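Side-chain contacts in nonaheme cytochrome c (Desulfovibrio desulfuricans, PDB 1DUW), which carries nine covalently bound c-type hemes and transfers electrons, probably as a partner of hydrogenase in the periplasmic hmc system: residues 61-66 with 72-77; 139-144 with 148-153. All coordinates share one frame; numbering follows the deposited sequence.

Contact 1 (61-66 with 72-77) is partly buried and belongs to a heme site, whereas contact 2 (139-144 with 148-153) lies at the surface, away from the annotated sites. Their centres are about 20 Å apart and their nearest atoms about 9 Å, so they do not touch, and no helix is common to both. Contact 1 joins a heme-binding loop to the start of helix 76-81 and is rich in polar bonds: iron ligand, histidine N-H, carbonyls and two waters. Contact 2 joins the end of helix 139-146 to the approach to helix 152-165, with one backbone hydrogen bond and otherwise mostly the aliphatic parts of leucine and glutamine side chains.

Contact 1 of 2, residues 61-66 with 72-77; sequences TCHTTE and NFVTLD. With HEC (heme c), chain B.
The ring of His63 meets Val74 through its outer nitrogen. ND1 donates to Val74 O over 2.6 Å, with an N-H...O angle of 174°, and the acceptor lies at the ring edge in the imidazole plane, although the donor itself stands above the carbonyl plane. At the other end of the ring NE2 binds the heme iron at 2.2 Å, so both nitrogens are used, and the nearly straight, in-plane hydrogen bond helps fix how the ring is turned about the Fe-N axis. A bond to a carbonyl of this kind would probably make NE2 a somewhat stronger electron donor to the iron. CG is anti to the carbonyl carbon (chi1 -64°), which places the ring between Val74 and the iron. The side chain of Val74 packs beside the ring, CB reaching CE1 of His63 at 3.3 Å.

These residues close a CXXCH heme c motif: Cys59 and Cys62 are its thioether cysteines, SG of Cys62 being bonded to the heme CAC atom, and His52 supplies the second axial ligand. Beyond His63 the loop covers the start of helix 76-81, where Thr75 is the N-cap. The first three helical N-H groups each have an acceptor: Leu76 N donates to Thr64 O at 3.0 Å, from 61° out of that carbonyl plane; Asp77 N donates to a water that also binds Thr65 O at 2.7 Å; Arg78 N is capped by Thr75 OG1. Thr64 O also receives a CA-H contact from Thr75. His63 O, by contrast, is buried without a polar partner, Leu76 CB lying 3.3 Å from it. A second water lies 2.9 Å from Val74 O and close to Cys62 O. The Glu66 carboxylate is bound outside both segments, by Lys22, Ser20 OG and Ala21 N.

Contact 2 of 2, residues 139-144 with 148-153; sequences PEQMQQ and GKLPPD
A Schellman motif ends helix 139-146, and this contact comprises its closing bond and the leucine that folds back over the last turns. Gly148 is the first residue to leave the helical conformation, with phi at 67°. The chain then reverses enough for Lys149 N to donate to Gln144 O, the six-to-one bond of the motif, at an N-H...O angle of 161°. The 2.5 Å separation of Lys149 N and Gln144 O is shorter than usual, so its exact length is doubtful, but the angle and the motif support the bond; the donor is tilted out of the carbonyl plane. Gly148 N is also near, 2.9 Å from Gln144 O, but its poor angle excludes a hydrogen bond there.

The side-chain part rests on Leu150. CG stands anti to the backbone N (chi1 -176°), which turns the isobutyl group back along the helix flank. Its CD1 atom is 3.9 Å from Gln141 CB, one helical turn before Gln144, and 3.7 Å from Gln144 OE1. The side chains of Gln144 and Leu150 cross at about a right angle, CB to CB at 4.1 Å. Gln144 CB also lies 3.8 Å from Leu150 N. Gln144 therefore contributes at two levels: its carbonyl takes the capping bond, while its CB lies against the backbone and CB of Leu150 and its OE1 meets CD1. Lys149 adds its CB beside Gln144 O, after which its chain bends away from the helix.

Pro151 follows at the N-cap of helix 152-165, making this a short connection between consecutive helices. Leu150 reaches Asn155 and Leu158 of that helix as well as Phe17, just past strand 14-16; Gln141 also touches Leu158. On helix 139-146, Met142 points away from the turn and packs on Ala29 and Pro32, in the chain leading to strand 33-35.

Contact 1 of 2, residues 61-66 with 72-77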
loop_
_atom_site.group_PDB
_atom_site.type_symbol
_atom_site.label_atom_id
_atom_site.label_comp_id
_atom_site.label_asym_id
_atom_site.label_seq_id
_atom_site.Cartn_x
_atom_site.Cartn_y
_atom_site.Cartn_z
ATOM N N THR A 61 14.384 11.486 17.456
ATOM C CA THR A 61 15.362 12.300 18.183
ATOM C C THR A 61 15.474 13.653 17.490
ATOM O O THR A 61 15.839 14.647 18.103
ATOM C CB THR A 61 16.749 11.643 18.279
ATOM O OG1 THR A 61 17.197 11.242 16.976
ATOM C CG2 THR A 61 16.633 10.415 19.165
ATOM N N CYS A 62 15.141 13.665 16.203
ATOM C CA CYS A 62 15.173 14.870 15.407
ATOM C C CYS A 62 13.771 15.244 14.911
ATOM O O CYS A 62 13.462 16.429 14.826
ATOM C CB CYS A 62 16.102 14.709 14.198
ATOM S SG CYS A 62 17.789 14.265 14.641
ATOM N N HIS A 63 12.965 14.231 14.594
ATOM C CA HIS A 63 11.614 14.442 14.098
ATOM C C HIS A 63 10.555 14.265 15.173
ATOM O O HIS A 63 9.998 13.184 15.382
ATOM C CB HIS A 63 11.319 13.469 12.944
ATOM C CG HIS A 63 12.212 13.716 11.769
ATOM N ND1 HIS A 63 12.194 14.890 11.049
ATOM C CD2 HIS A 63 13.163 12.929 11.201
ATOM C CE1 HIS A 63 13.079 14.842 10.075
ATOM N NE2 HIS A 63 13.656 13.665 10.168
ATOM N N THR A 64 10.272 15.356 15.880
ATOM C CA THR A 64 9.242 15.266 16.922
ATOM C C THR A 64 7.927 15.677 16.277
ATOM O O THR A 64 7.961 16.239 15.177
ATOM C CB THR A 64 9.634 16.146 18.113
ATOM O OG1 THR A 64 9.963 17.441 17.603
ATOM C CG2 THR A 64 10.894 15.602 18.773
ATOM N N THR A 65 6.779 15.411 16.904
ATOM C CA THR A 65 5.521 15.787 16.264
ATOM C C THR A 65 5.466 17.265 15.886
ATOM O O THR A 65 4.875 17.599 14.857
ATOM C CB THR A 65 4.284 15.493 17.145
ATOM O OG1 THR A 65 4.374 16.222 18.379
ATOM C CG2 THR A 65 4.191 14.016 17.500
ATOM N N GLU A 66 6.062 18.128 16.694
ATOM C CA GLU A 66 6.031 19.558 16.421
ATOM C C GLU A 66 7.076 20.043 15.429
ATOM O O GLU A 66 6.868 21.030 14.722
ATOM C CB GLU A 66 6.278 20.333 17.728
ATOM C CG GLU A 66 5.118 20.243 18.709
ATOM C CD GLU A 66 5.278 19.024 19.603
ATOM O OE1 GLU A 66 6.385 18.433 19.540
ATOM O OE2 GLU A 66 4.314 18.705 20.328
ATOM N N ASN A 72 15.350 20.036 11.117
ATOM C CA ASN A 72 15.029 21.057 10.125
ATOM C C ASN A 72 13.527 21.338 10.198
ATOM O O ASN A 72 12.915 21.730 9.212
ATOM C CB ASN A 72 15.403 20.601 8.727
ATOM C CG ASN A 72 16.347 21.518 7.993
ATOM O OD1 ASN A 72 17.553 21.491 8.249
ATOM N ND2 ASN A 72 15.762 22.294 7.086
ATOM N N PHE A 73 12.970 21.106 11.377
ATOM C CA PHE A 73 11.548 21.322 11.626
ATOM C C PHE A 73 10.667 20.373 10.824
ATOM O O PHE A 73 9.458 20.599 10.715
ATOM C CB PHE A 73 11.216 22.806 11.377
ATOM C CG PHE A 73 11.916 23.612 12.479
ATOM C CD1 PHE A 73 13.140 24.214 12.241
ATOM C CD2 PHE A 73 11.328 23.731 13.725
ATOM C CE1 PHE A 73 13.789 24.931 13.233
ATOM C CE2 PHE A 73 11.969 24.445 14.726
ATOM C CZ PHE A 73 13.196 25.045 14.480
ATOM N N VAL A 74 11.304 19.315 10.307
ATOM C CA VAL A 74 10.579 18.274 9.583
ATOM C C VAL A 74 9.878 17.461 10.664
ATOM O O VAL A 74 10.512 16.805 11.500
ATOM C CB VAL A 74 11.461 17.378 8.709
ATOM C CG1 VAL A 74 10.662 16.203 8.154
ATOM C CG2 VAL A 74 12.060 18.181 7.555
ATOM N N THR A 75 8.545 17.513 10.706
ATOM C CA THR A 75 7.891 16.775 11.779
ATOM C C THR A 75 7.895 15.261 11.620
ATOM O O THR A 75 8.208 14.714 10.574
ATOM C CB THR A 75 6.411 17.215 11.837
ATOM O OG1 THR A 75 5.790 16.777 10.619
ATOM C CG2 THR A 75 6.300 18.726 11.894
ATOM N N LEU A 76 7.511 14.582 12.693
ATOM C CA LEU A 76 7.378 13.128 12.767
ATOM C C LEU A 76 6.366 12.700 11.712
ATOM O O LEU A 76 6.545 11.733 10.984
ATOM C CB LEU A 76 6.989 12.692 14.175
ATOM C CG LEU A 76 6.706 11.221 14.436
ATOM C CD1 LEU A 76 7.963 10.371 14.263
ATOM C CD2 LEU A 76 6.153 11.024 15.841
ATOM N N ASP A 77 5.274 13.473 11.618
ATOM C CA ASP A 77 4.262 13.180 10.603
ATOM C C ASP A 77 4.878 13.202 9.221
ATOM O O ASP A 77 4.737 12.333 8.365
ATOM C CB ASP A 77 3.148 14.220 10.768
ATOM C CG ASP A 77 2.269 14.385 9.563
ATOM O OD1 ASP A 77 1.950 13.380 8.894
ATOM O OD2 ASP A 77 1.884 15.535 9.259
HETATM FE FE HEC B . 15.194 12.799 8.840
HETATM C CHA HEC B . 14.447 15.303 6.573
HETATM C CHB HEC B . 12.942 10.720 7.333
HETATM C CHC HEC B . 15.900 10.367 11.173
HETATM C CHD HEC B . 17.410 14.945 10.435
HETATM N NA HEC B . 13.942 12.988 7.273
HETATM C C1A HEC B . 13.806 14.088 6.473
HETATM C C2A HEC B . 12.834 13.763 5.459
HETATM C C3A HEC B . 12.413 12.474 5.683
HETATM C C4A HEC B . 13.116 11.984 6.835
HETATM C CMA HEC B . 11.310 11.699 5.006
HETATM C CAA HEC B . 12.643 14.591 4.185
HETATM C CBA HEC B . 11.418 15.481 4.264
HETATM C CGA HEC B . 11.121 16.198 2.970
HETATM O O1A HEC B . 12.023 16.419 2.135
HETATM O O2A HEC B . 10.013 16.788 2.933
HETATM N NB HEC B . 14.544 10.923 9.191
HETATM C C1B HEC B . 13.624 10.261 8.429
HETATM C C2B HEC B . 13.449 8.937 8.973
HETATM C C3B HEC B . 14.277 8.823 10.060
HETATM C C4B HEC B . 14.975 10.090 10.189
HETATM C CMB HEC B . 12.379 7.976 8.516
HETATM C CAB HEC B . 14.569 7.600 10.899
HETATM C CBB HEC B . 14.828 6.309 10.131
HETATM N NC HEC B . 16.395 12.691 10.466
HETATM C C1C HEC B . 16.530 11.581 11.256
HETATM C C2C HEC B . 17.503 11.904 12.282
HETATM C C3C HEC B . 17.920 13.190 12.083
HETATM C C4C HEC B . 17.144 13.710 10.977
HETATM C CMC HEC B . 18.005 10.915 13.291
HETATM C CAC HEC B . 18.638 14.101 13.054
HETATM C CBC HEC B . 20.095 13.743 13.297
HETATM N ND HEC B . 15.793 14.719 8.564
HETATM C C1D HEC B . 16.733 15.362 9.317
HETATM C C2D HEC B . 17.038 16.615 8.667
HETATM C C3D HEC B . 16.214 16.711 7.582
HETATM C C4D HEC B . 15.512 15.453 7.440
HETATM C CMD HEC B . 17.991 17.629 9.252
HETATM C CAD HEC B . 16.342 17.681 6.412
HETATM C CBD HEC B . 17.559 17.385 5.538
HETATM C CGD HEC B . 17.414 17.990 4.152
HETATM O O1D HEC B . 16.463 18.791 3.994
HETATM O O2D HEC B . 17.839 17.300 3.191
HETATM O O HOH W 1 12.114 18.150 13.516
HETATM O O HOH W 2 3.952 15.288 13.748
#

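Contact 2 of 2, residues 139-144 with 148-153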
loop_
_atom_site.group_PDB
_atom_site.type_symbol
_atom_site.label_atom_id
_atom_site.label_comp_id
_atom_site.label_asym_id
_atom_site.label_seq_id
_atom_site.Cartn_x
_atom_site.Cartn_y
_atom_site.Cartn_z
ATOM N N PRO A 139 -2.095 2.092 29.026
ATOM C CA PRO A 139 -2.007 3.554 28.950
ATOM C C PRO A 139 -0.674 4.051 29.518
ATOM O O PRO A 139 -0.072 4.981 28.985
ATOM C CB PRO A 139 -3.144 4.062 29.845
ATOM C CG PRO A 139 -4.104 2.924 29.929
ATOM C CD PRO A 139 -3.269 1.680 29.812
ATOM N N GLU A 140 -0.259 3.408 30.607
ATOM C CA GLU A 140 0.995 3.714 31.279
ATOM C C GLU A 140 2.167 3.512 30.323
ATOM O O GLU A 140 3.036 4.368 30.187
ATOM C CB GLU A 140 1.199 2.823 32.504
ATOM C CG GLU A 140 2.214 3.344 33.504
ATOM C CD GLU A 140 2.183 4.860 33.601
ATOM O OE1 GLU A 140 1.085 5.448 33.505
ATOM O OE2 GLU A 140 3.264 5.465 33.769
ATOM N N GLN A 141 2.194 2.366 29.649
ATOM C CA GLN A 141 3.292 2.099 28.707
ATOM C C GLN A 141 3.269 3.131 27.589
ATOM O O GLN A 141 4.285 3.639 27.090
ATOM C CB GLN A 141 3.165 0.678 28.186
ATOM C CG GLN A 141 3.294 -0.401 29.268
ATOM C CD GLN A 141 3.179 -1.770 28.630
ATOM O OE1 GLN A 141 4.036 -2.638 28.827
ATOM N NE2 GLN A 141 2.135 -1.968 27.836
ATOM N N MET A 142 2.024 3.472 27.199
ATOM C CA MET A 142 1.886 4.488 26.160
ATOM C C MET A 142 2.503 5.783 26.672
ATOM O O MET A 142 3.267 6.452 25.982
ATOM C CB MET A 142 0.424 4.723 25.786
ATOM C CG MET A 142 0.262 5.964 24.908
ATOM S SD MET A 142 0.877 5.662 23.246
ATOM C CE MET A 142 0.035 6.916 22.294
ATOM N N GLN A 143 2.158 6.137 27.913
ATOM C CA GLN A 143 2.720 7.354 28.497
ATOM C C GLN A 143 4.249 7.307 28.511
ATOM O O GLN A 143 4.880 8.271 28.076
ATOM C CB GLN A 143 2.172 7.564 29.911
ATOM C CG GLN A 143 0.716 8.025 29.924
ATOM C CD GLN A 143 0.537 9.343 29.186
ATOM O OE1 GLN A 143 1.178 10.348 29.488
ATOM N NE2 GLN A 143 -0.339 9.347 28.190
ATOM N N GLN A 144 4.858 6.223 28.979
ATOM C CA GLN A 144 6.317 6.073 29.048
ATOM C C GLN A 144 6.953 6.088 27.664
ATOM O O GLN A 144 7.986 6.715 27.430
ATOM C CB GLN A 144 6.672 4.807 29.822
ATOM C CG GLN A 144 6.350 4.789 31.305
ATOM C CD GLN A 144 6.745 3.481 31.973
ATOM O OE1 GLN A 144 6.347 2.383 31.573
ATOM N NE2 GLN A 144 7.566 3.572 33.016
ATOM N N GLY A 148 9.634 8.622 26.015
ATOM C CA GLY A 148 10.923 7.993 25.735
ATOM C C GLY A 148 11.415 7.291 26.986
ATOM O O GLY A 148 12.608 7.090 27.226
ATOM N N LYS A 149 10.488 6.886 27.862
ATOM C CA LYS A 149 10.992 6.231 29.069
ATOM C C LYS A 149 10.542 4.797 29.171
ATOM O O LYS A 149 10.677 4.192 30.232
ATOM C CB LYS A 149 10.550 7.034 30.303
ATOM C CG LYS A 149 10.774 8.532 30.102
ATOM C CD LYS A 149 11.823 9.058 31.055
ATOM C CE LYS A 149 12.851 9.945 30.371
ATOM N NZ LYS A 149 13.939 10.305 31.330
ATOM N N LEU A 150 10.004 4.231 28.092
ATOM C CA LEU A 150 9.601 2.827 28.188
ATOM C C LEU A 150 10.856 1.957 28.148
ATOM O O LEU A 150 11.690 2.173 27.256
ATOM C CB LEU A 150 8.644 2.490 27.051
ATOM C CG LEU A 150 8.051 1.083 27.050
ATOM C CD1 LEU A 150 7.090 0.916 28.207
ATOM C CD2 LEU A 150 7.359 0.788 25.729
ATOM N N PRO A 151 11.051 1.014 29.062
ATOM C CA PRO A 151 12.234 0.152 29.048
ATOM C C PRO A 151 12.317 -0.671 27.759
ATOM O O PRO A 151 11.301 -1.204 27.300
ATOM C CB PRO A 151 12.030 -0.807 30.213
ATOM C CG PRO A 151 11.013 -0.168 31.081
ATOM C CD PRO A 151 10.168 0.698 30.196
ATOM N N PRO A 152 13.532 -0.764 27.230
ATOM C CA PRO A 152 13.787 -1.499 25.988
ATOM C C PRO A 152 13.152 -2.876 26.036
ATOM O O PRO A 152 12.544 -3.327 25.070
ATOM C CB PRO A 152 15.306 -1.627 25.956
ATOM C CG PRO A 152 15.802 -0.458 26.734
ATOM C CD PRO A 152 14.769 -0.190 27.793
ATOM N N ASP A 153 13.268 -3.556 27.177
ATOM C CA ASP A 153 12.656 -4.891 27.217
ATOM C C ASP A 153 11.144 -4.802 27.034
ATOM O O ASP A 153 10.601 -5.693 26.364
ATOM C CB ASP A 153 13.043 -5.661 28.473
ATOM C CG ASP A 153 12.715 -5.079 29.823
ATOM O OD1 ASP A 153 12.254 -3.923 29.958
ATOM O OD2 ASP A 153 12.925 -5.818 30.826
#